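Local coordinates for SH3 domain-containing protein (Dictyostelium discoideum, PDB 4NQI) that drives membrane remodelling in osmoregulation, phagocytosis and cytokinesis, probably binding phosphatidylinositol lipids, and is represented here by its N-terminal I-BAR domain, at residues Leu21-Asn26 and Asp179-Glu184; Glu37-Ala42 and Glu102-Asn107; Asp83-Leu88 and Ser211-Asn216. All blocks are in the same frame, centred on the assembly; numbering follows the deposited sequence.

Interaction 1: residues Leu21-Asn26 and Asp179-Glu184; sequences LKTINN and DVVLME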
ATOM      1  N   LEU B  21     -29.743  30.417  -0.290  1.00 61.25           N
ATOM      2  CA  LEU B  21     -29.912  30.054  -1.692  1.00 63.15           C
ATOM      3  C   LEU B  21     -28.639  29.459  -2.288  1.00 64.33           C
ATOM      4  O   LEU B  21     -28.699  28.499  -3.059  1.00 64.18           O
ATOM      5  CB  LEU B  21     -30.337  31.279  -2.502  1.00 61.39           C
ATOM      6  N   LYS B  22     -27.491  30.033  -1.932  1.00 62.72           N
ATOM      7  CA  LYS B  22     -26.208  29.555  -2.441  1.00 63.34           C
ATOM      8  C   LYS B  22     -25.857  28.173  -1.891  1.00 61.14           C
ATOM      9  O   LYS B  22     -25.326  27.329  -2.618  1.00 66.89           O
ATOM     10  CB  LYS B  22     -25.084  30.544  -2.116  1.00 59.03           C
ATOM     11  CG  LYS B  22     -23.757  30.181  -2.771  1.00 57.59           C
ATOM     12  N   THR B  23     -26.150  27.951  -0.611  1.00 53.81           N
ATOM     13  CA  THR B  23     -25.898  26.659   0.026  1.00 57.20           C
ATOM     14  C   THR B  23     -26.837  25.591  -0.540  1.00 61.69           C
ATOM     15  O   THR B  23     -26.443  24.434  -0.723  1.00 54.75           O
ATOM     16  CB  THR B  23     -26.072  26.737   1.557  1.00 54.38           C
ATOM     17  OG1 THR B  23     -25.350  27.866   2.067  1.00 57.69           O
ATOM     18  CG2 THR B  23     -25.560  25.467   2.223  1.00 48.50           C
ATOM     19  N   ILE B  24     -28.081  25.987  -0.806  1.00 64.78           N
ATOM     20  CA  ILE B  24     -29.066  25.099  -1.417  1.00 66.23           C
ATOM     21  C   ILE B  24     -28.629  24.693  -2.828  1.00 68.89           C
ATOM     22  O   ILE B  24     -28.693  23.515  -3.187  1.00 70.04           O
ATOM     23  CB  ILE B  24     -30.471  25.749  -1.453  1.00 66.28           C
ATOM     24  CG1 ILE B  24     -31.081  25.783  -0.048  1.00 68.02           C
ATOM     25  CG2 ILE B  24     -31.398  24.993  -2.392  1.00 64.81           C
ATOM     26  CD1 ILE B  24     -32.349  26.618   0.055  1.00 71.92           C
ATOM     27  N   ASN B  25     -28.181  25.667  -3.618  1.00 70.89           N
ATOM     28  CA  ASN B  25     -27.681  25.386  -4.962  1.00 72.17           C
ATOM     29  C   ASN B  25     -26.492  24.427  -4.939  1.00 66.87           C
ATOM     30  O   ASN B  25     -26.407  23.515  -5.761  1.00 68.04           O
ATOM     31  CB  ASN B  25     -27.308  26.682  -5.693  1.00 70.25           C
ATOM     32  CG  ASN B  25     -26.982  26.453  -7.162  1.00 73.91           C
ATOM     33  OD1 ASN B  25     -27.871  26.186  -7.973  1.00 76.88           O
ATOM     34  ND2 ASN B  25     -25.702  26.560  -7.512  1.00 71.41           N
ATOM     35  N   ASN B  26     -25.587  24.627  -3.984  1.00 63.75           N
ATOM     36  CA  ASN B  26     -24.404  23.782  -3.853  1.00 66.09           C
ATOM     37  C   ASN B  26     -24.745  22.312  -3.596  1.00 69.89           C
ATOM     38  O   ASN B  26     -24.154  21.416  -4.199  1.00 71.79           O
ATOM     39  CB  ASN B  26     -23.493  24.309  -2.739  1.00 61.38           C
ATOM     40  CG  ASN B  26     -22.082  23.754  -2.825  1.00 59.71           C
ATOM     41  OD1 ASN B  26     -21.517  23.638  -3.912  1.00 64.92           O
ATOM     42  ND2 ASN B  26     -21.508  23.404  -1.678  1.00 53.70           N
ATOM     43  N   ASP B 179     -30.308  25.856   9.298  1.00 60.63           N
ATOM     44  CA  ASP B 179     -30.759  24.524   8.911  1.00 64.85           C
ATOM     45  C   ASP B 179     -29.989  23.962   7.721  1.00 60.86           C
ATOM     46  O   ASP B 179     -29.603  22.792   7.725  1.00 60.66           O
ATOM     47  CB  ASP B 179     -32.263  24.531   8.615  1.00 69.64           C
ATOM     48  CG  ASP B 179     -33.107  24.699   9.869  1.00 73.51           C
ATOM     49  OD1 ASP B 179     -32.564  24.531  10.982  1.00 74.59           O
ATOM     50  OD2 ASP B 179     -34.317  24.988   9.741  1.00 78.09           O
ATOM     51  N   VAL B 180     -29.748  24.799   6.715  1.00 58.07           N
ATOM     52  CA  VAL B 180     -29.073  24.344   5.500  1.00 59.58           C
ATOM     53  C   VAL B 180     -27.543  24.293   5.635  1.00 56.46           C
ATOM     54  O   VAL B 180     -26.908  23.368   5.122  1.00 51.24           O
ATOM     55  CB  VAL B 180     -29.503  25.164   4.253  1.00 52.90           C
ATOM     56  CG1 VAL B 180     -28.991  26.592   4.336  1.00 45.38           C
ATOM     57  CG2 VAL B 180     -29.027  24.494   2.978  1.00 55.94           C
ATOM     58  N   VAL B 181     -26.957  25.267   6.334  1.00 53.03           N
ATOM     59  CA  VAL B 181     -25.514  25.265   6.581  1.00 54.32           C
ATOM     60  C   VAL B 181     -25.123  24.027   7.387  1.00 58.03           C
ATOM     61  O   VAL B 181     -24.080  23.413   7.144  1.00 61.85           O
ATOM     62  CB  VAL B 181     -25.046  26.554   7.304  1.00 41.99           C
ATOM     63  CG1 VAL B 181     -23.588  26.438   7.738  1.00 40.51           C
ATOM     64  CG2 VAL B 181     -25.215  27.758   6.402  1.00 46.10           C
ATOM     65  N   LEU B 182     -25.980  23.652   8.332  1.00 54.26           N
ATOM     66  CA  LEU B 182     -25.751  22.464   9.146  1.00 48.04           C
ATOM     67  C   LEU B 182     -26.028  21.177   8.368  1.00 45.28           C
ATOM     68  O   LEU B 182     -25.456  20.131   8.672  1.00 52.34           O
ATOM     69  CB  LEU B 182     -26.582  22.511  10.431  1.00 46.06           C
ATOM     70  CG  LEU B 182     -26.204  23.615  11.421  1.00 56.11           C
ATOM     71  CD1 LEU B 182     -26.867  23.407  12.779  1.00 59.32           C
ATOM     72  CD2 LEU B 182     -24.693  23.705  11.570  1.00 54.63           C
HETATM   73  N   MSE B 183     -26.901  21.251   7.366  1.00 45.53           N
HETATM   74  CA  MSE B 183     -27.124  20.116   6.473  1.00 51.44           C
HETATM   75  C   MSE B 183     -25.860  19.813   5.671  1.00 51.70           C
HETATM   76  O   MSE B 183     -25.564  18.655   5.375  1.00 51.17           O
HETATM   77  CB  MSE B 183     -28.289  20.395   5.519  1.00 56.41           C
HETATM   78  CG  MSE B 183     -29.664  20.067   6.084  1.00 61.25           C
HETATM   79 SE   MSE B 183     -31.095  20.480   4.826  0.51 57.11          SE
HETATM   80  CE  MSE B 183     -30.351  19.608   3.252  1.00 48.20           C
ATOM     81  N   GLU B 184     -25.118  20.862   5.325  1.00 54.74           N
ATOM     82  CA  GLU B 184     -23.902  20.726   4.530  1.00 51.99           C
ATOM     83  C   GLU B 184     -22.744  20.194   5.371  1.00 49.38           C
ATOM     84  O   GLU B 184     -21.972  19.352   4.909  1.00 51.92           O
ATOM     85  CB  GLU B 184     -23.525  22.071   3.905  1.00 55.90           C
ATOM     86  CG  GLU B 184     -22.450  21.990   2.830  1.00 53.66           C
ATOM     87  CD  GLU B 184     -22.205  23.328   2.157  1.00 59.63           C
ATOM     88  OE1 GLU B 184     -21.746  24.268   2.843  1.00 66.22           O
ATOM     89  OE2 GLU B 184     -22.477  23.443   0.943  1.00 56.65           O
TER

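Interaction 2: residues Glu37-Ala42 and Glu102-Asn107; sequences EVIKAA and EFITPN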
ATOM      1  N   GLU B  37     -17.816  11.574  -8.376  1.00 55.55           N
ATOM      2  CA  GLU B  37     -16.523  11.370  -9.026  1.00 58.15           C
ATOM      3  C   GLU B  37     -15.528  10.738  -8.056  1.00 59.64           C
ATOM      4  O   GLU B  37     -14.745   9.869  -8.441  1.00 58.25           O
ATOM      5  CB  GLU B  37     -15.968  12.693  -9.555  1.00 57.95           C
ATOM      6  CG  GLU B  37     -16.721  13.250 -10.751  1.00 67.27           C
ATOM      7  CD  GLU B  37     -16.680  12.325 -11.952  1.00 78.04           C
ATOM      8  OE1 GLU B  37     -15.570  11.992 -12.415  1.00 79.99           O
ATOM      9  OE2 GLU B  37     -17.763  11.931 -12.434  1.00 84.56           O
ATOM     10  N   VAL B  38     -15.563  11.184  -6.800  1.00 59.65           N
ATOM     11  CA  VAL B  38     -14.723  10.618  -5.745  1.00 55.78           C
ATOM     12  C   VAL B  38     -15.018   9.127  -5.552  1.00 57.15           C
ATOM     13  O   VAL B  38     -14.104   8.323  -5.356  1.00 57.21           O
ATOM     14  CB  VAL B  38     -14.918  11.370  -4.409  1.00 47.91           C
ATOM     15  CG1 VAL B  38     -14.135  10.704  -3.288  1.00 41.02           C
ATOM     16  CG2 VAL B  38     -14.506  12.833  -4.550  1.00 43.96           C
ATOM     17  N   ILE B  39     -16.300   8.767  -5.622  1.00 57.36           N
ATOM     18  CA  ILE B  39     -16.731   7.375  -5.507  1.00 62.04           C
ATOM     19  C   ILE B  39     -16.172   6.528  -6.654  1.00 58.64           C
ATOM     20  O   ILE B  39     -15.564   5.481  -6.418  1.00 54.71           O
ATOM     21  CB  ILE B  39     -18.274   7.256  -5.493  1.00 64.34           C
ATOM     22  CG1 ILE B  39     -18.877   8.055  -4.331  1.00 68.96           C
ATOM     23  CG2 ILE B  39     -18.700   5.798  -5.418  1.00 63.75           C
ATOM     24  CD1 ILE B  39     -18.722   7.396  -2.970  1.00 68.80           C
ATOM     25  N   LYS B  40     -16.386   6.984  -7.889  1.00 62.01           N
ATOM     26  CA  LYS B  40     -15.854   6.313  -9.076  1.00 57.83           C
ATOM     27  C   LYS B  40     -14.345   6.145  -8.973  1.00 54.67           C
ATOM     28  O   LYS B  40     -13.805   5.072  -9.246  1.00 55.97           O
ATOM     29  CB  LYS B  40     -16.169   7.119 -10.338  1.00 59.46           C
ATOM     30  CG  LYS B  40     -17.640   7.184 -10.721  1.00 61.88           C
ATOM     31  CD  LYS B  40     -17.824   8.082 -11.939  1.00 61.24           C
ATOM     32  N   ALA B  41     -13.671   7.223  -8.586  1.00 43.80           N
ATOM     33  CA  ALA B  41     -12.223   7.206  -8.424  1.00 46.18           C
ATOM     34  C   ALA B  41     -11.797   6.218  -7.338  1.00 49.45           C
ATOM     35  O   ALA B  41     -10.838   5.463  -7.515  1.00 49.05           O
ATOM     36  CB  ALA B  41     -11.716   8.595  -8.110  1.00 39.22           C
ATOM     37  N   ALA B  42     -12.515   6.223  -6.218  1.00 48.85           N
ATOM     38  CA  ALA B  42     -12.224   5.307  -5.117  1.00 48.99           C
ATOM     39  C   ALA B  42     -12.494   3.855  -5.508  1.00 44.03           C
ATOM     40  O   ALA B  42     -11.779   2.950  -5.079  1.00 45.85           O
ATOM     41  CB  ALA B  42     -13.022   5.684  -3.878  1.00 44.90           C
ATOM     42  N   GLU B 102     -17.140   0.149   3.574  1.00 50.03           N
ATOM     43  CA  GLU B 102     -17.297   1.183   4.597  1.00 50.87           C
ATOM     44  C   GLU B 102     -17.359   2.604   4.034  1.00 52.13           C
ATOM     45  O   GLU B 102     -17.829   3.518   4.715  1.00 55.40           O
ATOM     46  CB  GLU B 102     -16.177   1.090   5.639  1.00 58.49           C
ATOM     47  CG  GLU B 102     -15.996  -0.292   6.261  1.00 70.27           C
ATOM     48  CD  GLU B 102     -16.999  -0.577   7.360  1.00 80.62           C
ATOM     49  OE1 GLU B 102     -17.839   0.305   7.646  1.00 84.81           O
ATOM     50  OE2 GLU B 102     -16.947  -1.681   7.941  1.00 83.20           O
ATOM     51  N   PHE B 103     -16.885   2.796   2.804  1.00 55.37           N
ATOM     52  CA  PHE B 103     -16.959   4.113   2.163  1.00 52.90           C
ATOM     53  C   PHE B 103     -17.787   4.144   0.877  1.00 53.40           C
ATOM     54  O   PHE B 103     -18.819   4.813   0.815  1.00 58.25           O
ATOM     55  CB  PHE B 103     -15.564   4.679   1.875  1.00 45.41           C
ATOM     56  CG  PHE B 103     -15.589   5.943   1.061  1.00 46.35           C
ATOM     57  CD1 PHE B 103     -16.151   7.102   1.578  1.00 46.59           C
ATOM     58  CD2 PHE B 103     -15.062   5.974  -0.221  1.00 46.31           C
ATOM     59  CE1 PHE B 103     -16.184   8.269   0.831  1.00 50.43           C
ATOM     60  CE2 PHE B 103     -15.089   7.138  -0.970  1.00 51.76           C
ATOM     61  CZ  PHE B 103     -15.652   8.287  -0.442  1.00 55.44           C
ATOM     62  N   ILE B 104     -17.315   3.431  -0.145  1.00 56.84           N
ATOM     63  CA  ILE B 104     -17.898   3.486  -1.489  1.00 59.19           C
ATOM     64  C   ILE B 104     -19.408   3.237  -1.530  1.00 60.04           C
ATOM     65  O   ILE B 104     -20.170   4.102  -1.968  1.00 58.48           O
ATOM     66  CB  ILE B 104     -17.172   2.519  -2.454  1.00 56.43           C
ATOM     67  CG1 ILE B 104     -15.762   3.035  -2.748  1.00 52.22           C
ATOM     68  CG2 ILE B 104     -17.956   2.353  -3.748  1.00 54.67           C
ATOM     69  CD1 ILE B 104     -14.851   2.001  -3.374  1.00 45.67           C
ATOM     70  N   THR B 105     -19.836   2.065  -1.071  1.00 56.61           N
ATOM     71  CA  THR B 105     -21.262   1.726  -1.053  1.00 54.37           C
ATOM     72  C   THR B 105     -22.105   2.603  -0.101  1.00 53.65           C
ATOM     73  O   THR B 105     -23.171   3.079  -0.493  1.00 56.74           O
ATOM     74  CB  THR B 105     -21.499   0.216  -0.778  1.00 60.07           C
ATOM     75  OG1 THR B 105     -20.644  -0.571  -1.619  1.00 60.54           O
ATOM     76  CG2 THR B 105     -22.947  -0.157  -1.044  1.00 53.54           C
ATOM     77  N   PRO B 106     -21.641   2.821   1.148  1.00 50.50           N
ATOM     78  CA  PRO B 106     -22.456   3.667   2.033  1.00 55.22           C
ATOM     79  C   PRO B 106     -22.537   5.140   1.618  1.00 58.30           C
ATOM     80  O   PRO B 106     -23.562   5.769   1.882  1.00 59.42           O
ATOM     81  CB  PRO B 106     -21.745   3.549   3.385  1.00 56.13           C
ATOM     82  CG  PRO B 106     -20.986   2.277   3.305  1.00 53.54           C
ATOM     83  CD  PRO B 106     -20.538   2.178   1.885  1.00 50.89           C
ATOM     84  N   ASN B 107     -21.495   5.687   0.997  1.00 59.35           N
ATOM     85  CA  ASN B 107     -21.535   7.093   0.590  1.00 59.88           C
ATOM     86  C   ASN B 107     -22.291   7.290  -0.723  1.00 58.32           C
ATOM     87  O   ASN B 107     -22.876   8.349  -0.957  1.00 57.79           O
ATOM     88  CB  ASN B 107     -20.130   7.693   0.501  1.00 61.24           C
ATOM     89  CG  ASN B 107     -20.127   9.203   0.682  1.00 58.34           C
ATOM     90  OD1 ASN B 107     -19.924   9.957  -0.273  1.00 56.40           O
ATOM     91  ND2 ASN B 107     -20.359   9.651   1.914  1.00 51.59           N
TER

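Interaction 3: residues Asp83-Leu88 and Ser211-Asn216; sequences DAIKDL and SKFSTN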
ATOM      1  N   ASP B  83       5.941 -16.239   3.393  1.00 39.88           N
ATOM      2  CA  ASP B  83       4.832 -16.159   4.344  1.00 46.53           C
ATOM      3  C   ASP B  83       4.490 -14.716   4.709  1.00 41.33           C
ATOM      4  O   ASP B  83       3.319 -14.367   4.872  1.00 44.03           O
ATOM      5  CB  ASP B  83       5.155 -16.948   5.616  1.00 49.63           C
ATOM      6  CG  ASP B  83       5.111 -18.450   5.401  1.00 59.54           C
ATOM      7  OD1 ASP B  83       4.615 -18.889   4.341  1.00 63.99           O
ATOM      8  OD2 ASP B  83       5.564 -19.191   6.300  1.00 62.56           O
ATOM      9  N   ALA B  84       5.519 -13.884   4.842  1.00 35.11           N
ATOM     10  CA  ALA B  84       5.331 -12.483   5.207  1.00 40.12           C
ATOM     11  C   ALA B  84       4.602 -11.724   4.101  1.00 41.78           C
ATOM     12  O   ALA B  84       3.630 -11.013   4.362  1.00 42.05           O
ATOM     13  CB  ALA B  84       6.670 -11.832   5.509  1.00 34.23           C
ATOM     14  N   ILE B  85       5.071 -11.888   2.865  1.00 44.19           N
ATOM     15  CA  ILE B  85       4.452 -11.239   1.713  1.00 42.48           C
ATOM     16  C   ILE B  85       3.016 -11.725   1.509  1.00 35.63           C
ATOM     17  O   ILE B  85       2.123 -10.930   1.209  1.00 37.14           O
ATOM     18  CB  ILE B  85       5.293 -11.434   0.425  1.00 43.99           C
ATOM     19  CG1 ILE B  85       6.633 -10.702   0.553  1.00 43.93           C
ATOM     20  CG2 ILE B  85       4.543 -10.932  -0.799  1.00 41.52           C
ATOM     21  CD1 ILE B  85       7.473 -10.711  -0.714  1.00 47.53           C
ATOM     22  N   LYS B  86       2.788 -13.023   1.690  1.00 33.84           N
ATOM     23  CA  LYS B  86       1.440 -13.575   1.568  1.00 39.23           C
ATOM     24  C   LYS B  86       0.490 -12.944   2.588  1.00 42.15           C
ATOM     25  O   LYS B  86      -0.578 -12.438   2.225  1.00 39.39           O
ATOM     26  CB  LYS B  86       1.454 -15.095   1.737  1.00 46.25           C
ATOM     27  CG  LYS B  86       0.075 -15.728   1.591  1.00 53.15           C
ATOM     28  N   ASP B  87       0.888 -12.964   3.857  1.00 42.09           N
ATOM     29  CA  ASP B  87       0.067 -12.399   4.922  1.00 46.96           C
ATOM     30  C   ASP B  87      -0.233 -10.916   4.707  1.00 45.77           C
ATOM     31  O   ASP B  87      -1.358 -10.473   4.922  1.00 47.05           O
ATOM     32  CB  ASP B  87       0.726 -12.632   6.282  1.00 61.25           C
ATOM     33  CG  ASP B  87       0.653 -14.083   6.720  1.00 72.57           C
ATOM     34  OD1 ASP B  87      -0.200 -14.824   6.182  1.00 75.96           O
ATOM     35  OD2 ASP B  87       1.438 -14.480   7.609  1.00 75.11           O
ATOM     36  N   LEU B  88       0.769 -10.154   4.278  1.00 43.82           N
ATOM     37  CA  LEU B  88       0.584  -8.727   4.021  1.00 38.67           C
ATOM     38  C   LEU B  88      -0.322  -8.453   2.816  1.00 39.90           C
ATOM     39  O   LEU B  88      -1.136  -7.528   2.846  1.00 40.84           O
ATOM     40  CB  LEU B  88       1.937  -8.033   3.844  1.00 42.18           C
ATOM     41  CG  LEU B  88       2.801  -7.923   5.103  1.00 44.46           C
ATOM     42  CD1 LEU B  88       4.158  -7.323   4.784  1.00 41.73           C
ATOM     43  CD2 LEU B  88       2.100  -7.091   6.164  1.00 40.73           C
ATOM     44  N   SER B 211       6.454  -4.073  11.062  1.00 38.65           N
ATOM     45  CA  SER B 211       6.730  -5.139  12.023  1.00 42.15           C
ATOM     46  C   SER B 211       7.266  -6.402  11.346  1.00 41.16           C
ATOM     47  O   SER B 211       8.237  -6.997  11.814  1.00 40.42           O
ATOM     48  CB  SER B 211       5.469  -5.472  12.820  1.00 40.57           C
ATOM     49  OG  SER B 211       5.714  -6.509  13.754  1.00 46.19           O
ATOM     50  N   LYS B 212       6.636  -6.802  10.243  1.00 40.79           N
ATOM     51  CA  LYS B 212       7.014  -8.032   9.547  1.00 39.23           C
ATOM     52  C   LYS B 212       8.331  -7.919   8.779  1.00 35.32           C
ATOM     53  O   LYS B 212       9.233  -8.735   8.970  1.00 34.73           O
ATOM     54  CB  LYS B 212       5.896  -8.492   8.605  1.00 41.88           C
ATOM     55  CG  LYS B 212       4.746  -9.209   9.298  1.00 44.43           C
ATOM     56  CD  LYS B 212       4.026 -10.156   8.341  1.00 53.73           C
ATOM     57  CE  LYS B 212       2.865 -10.866   9.031  1.00 57.80           C
ATOM     58  NZ  LYS B 212       3.305 -11.737  10.159  1.00 56.67           N
ATOM     59  N   PHE B 213       8.434  -6.914   7.913  1.00 35.52           N
ATOM     60  CA  PHE B 213       9.601  -6.765   7.040  1.00 39.20           C
ATOM     61  C   PHE B 213      10.907  -6.504   7.795  1.00 41.77           C
ATOM     62  O   PHE B 213      11.989  -6.792   7.285  1.00 42.26           O
ATOM     63  CB  PHE B 213       9.353  -5.687   5.974  1.00 39.94           C
ATOM     64  CG  PHE B 213       8.522  -6.164   4.810  1.00 38.04           C
ATOM     65  CD1 PHE B 213       8.140  -7.497   4.713  1.00 38.49           C
ATOM     66  CD2 PHE B 213       8.134  -5.286   3.807  1.00 34.10           C
ATOM     67  CE1 PHE B 213       7.384  -7.943   3.642  1.00 39.21           C
ATOM     68  CE2 PHE B 213       7.375  -5.728   2.732  1.00 35.19           C
ATOM     69  CZ  PHE B 213       7.001  -7.057   2.652  1.00 38.57           C
ATOM     70  N   SER B 214      10.807  -5.971   9.010  1.00 45.57           N
ATOM     71  CA  SER B 214      11.984  -5.774   9.854  1.00 46.78           C
ATOM     72  C   SER B 214      12.556  -7.111  10.318  1.00 39.16           C
ATOM     73  O   SER B 214      13.775  -7.283  10.386  1.00 41.58           O
ATOM     74  CB  SER B 214      11.649  -4.899  11.062  1.00 46.31           C
ATOM     75  OG  SER B 214      11.349  -3.575  10.661  1.00 56.11           O
ATOM     76  N   THR B 215      11.671  -8.052  10.640  1.00 38.19           N
ATOM     77  CA  THR B 215      12.089  -9.392  11.045  1.00 46.44           C
ATOM     78  C   THR B 215      12.796 -10.122   9.895  1.00 42.49           C
ATOM     79  O   THR B 215      13.800 -10.806  10.112  1.00 40.63           O
ATOM     80  CB  THR B 215      10.896 -10.229  11.550  1.00 54.10           C
ATOM     81  OG1 THR B 215      10.192  -9.497  12.564  1.00 59.25           O
ATOM     82  CG2 THR B 215      11.373 -11.545  12.132  1.00 58.74           C
ATOM     83  N   ASN B 216      12.271  -9.975   8.677  1.00 41.69           N
ATOM     84  CA  ASN B 216      12.898 -10.563   7.495  1.00 42.76           C
ATOM     85  C   ASN B 216      14.273  -9.953   7.233  1.00 41.24           C
ATOM     86  O   ASN B 216      15.236 -10.671   6.969  1.00 45.08           O
ATOM     87  CB  ASN B 216      12.013 -10.382   6.260  1.00 43.12           C
ATOM     88  CG  ASN B 216      10.654 -11.032   6.413  1.00 43.18           C
ATOM     89  OD1 ASN B 216       9.638 -10.348   6.537  1.00 46.28           O
ATOM     90  ND2 ASN B 216      10.626 -12.362   6.386  1.00 41.76           N
TER

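Interaction 1: residues Leu21-Asn26 and Asp179-Glu184
Thr23 and Val180 form the tight part of this contact. Thr23 CG2 lies 3.7 Å from Val180 CG2. The threonine methyl points across because it stands anti to the backbone N, while OG1 (chi1 -49°) turns back and bonds to Ile19 O one turn earlier. The same Val180 methyl also meets Ile24: CG1 sits 3.9 Å from Val180 CG2, its chain at about a right angle to the valine. Phe121 of helix 72-140 packs against both Ile24 and Val180. This places the contact in the interior of the elongated helical bundle of the I-BAR domain. Here helix 15-64 and helix 152-224 run in roughly the same direction, 34° apart, with local axes 9.4 Å from each other. The looser side begins at Val181, whose CG2 stays 4.3 Å from Thr23 OG1. There the partly exposed Glu184 stretches its extended chain back to Asn26. Asn26 ND2 gives a hydrogen bond of 2.8 Å to Glu184 OE2, nearly straight at 163°. OE2 lies in the amide plane, but the donor reaches its syn side from well out of the carboxylate plane; the two planes are nearly perpendicular. Asn26 ND2 also bonds to Asn70 OD1 of the second subunit.

Interaction 2: residues Glu37-Ala42 and Glu102-Asn107
The Phe103 ring presents its edge to helix 15-64. Its CG is anti to the backbone N (chi1 173°), which carries the ring across to the facing helix. Ala42 CB meets this edge in the ring plane, 3.9 Å from Phe103 CE2. Val38 CG1 comes to the same edge at 4.0 Å from Phe103 CZ. Ile39 carries more of the contact than either. Its chi1 and chi2 (-76°) turn the same way and bring CD1 in to helix 72-140, although its CB does not point there. Ile39 CD1 rests 3.7 Å from Ile104 O and also touches Asn107 CB. The two segments belong to neighbouring helices of the I-BAR bundle that run in roughly opposite directions, 140° apart. Helix 72-140 is irregular here, with a wider pi-type turn at 102-104 and a kink at Pro106. Ile104 slides past Ile39 in the opposite direction, and the CG2 methyls of Ile39 and Ile104 meet at 3.9 Å. Ile104 CD1 reaches 3.6 Å from Ala42 O. Phe191 and Phe195 of helix 152-224 also meet the Phe103 ring, Phe195 edge-to-face. With an alanine in place of Phe103, Val38, Ile39 and Ala42 would probably lose the ring they pack on, and a gap would be likely between the helices. The amide of Asn107 turns to the third helix, where ND2 bonds to Gln194 OE1.

Interaction 3: residues Asp83-Leu88 and Ser211-Asn216
Leu88 sets one methyl over a face of the Phe213 ring. Leu88 CD1 is 3.8 Å from the ring centroid, in a direction 27° off the ring normal, which makes this a CH-pi contact. The methyl is displaced toward the rim, and the closest ring atom to Leu88 CD1 is Phe213 CE1 at 3.5 Å. The leucine chain crosses the phenylalanine at a slant. Ala84 approaches the same ring differently: its CB lies near the ring plane at the edge, 4.4 Å from Phe213 CE1. Ile85 CG1 stands 4.2 Å from Phe213 CE1. Leu199 of the second subunit also packs on Phe213, and Phe195 of that subunit on Ile85, so the aromatic side of the contact leads into the dimer interface.

Lys212 takes another course. Its aliphatic chain slides past Leu88 in the opposite direction, with Lys212 CD 4.1 Å from Leu88 CG. Lys212 CE comes to 3.9 Å from Asp87 CB, and the two side chains cross at about a right angle. The bend at the last torsion (chi4 -63°) then leaves NZ no nearer the Asp87 carboxylate than CE is. Helix 72-140 and helix 152-224 are nearly antiparallel here, at 171°, with axes 10.1 Å apart. They pair within the I-BAR helical bundle, well away from its middle.

Asp87 OD2 and Lys212 NZ are 4.2 Å apart, too far for a salt bridge. Their opposite charges probably add a mild attraction at the partly exposed border of the contact. The contact therefore rests mainly on apolar packing, with the lysine serving largely through its methylenes.

Overall arrangement
The three contacts join the three long helices of the I-BAR domain in every pairing. Interaction 1 links helix 15-64 to helix 152-224, interaction 2 links helix 15-64 to helix 72-140, and interaction 3 links helix 72-140 to helix 152-224. Along the chain, interaction 2 falls within the span of interaction 1, whereas interaction 3 crosses both. Their centres are spread along the rod: 22 Å between 1 and 2, 30 Å between 2 and 3, and 49 Å between 1 and 3. Interactions 1 and 3 lie on opposite sides of the chain's centre. All three touch the second subunit, consistent with a bundle and dimer interface sharing much of their length.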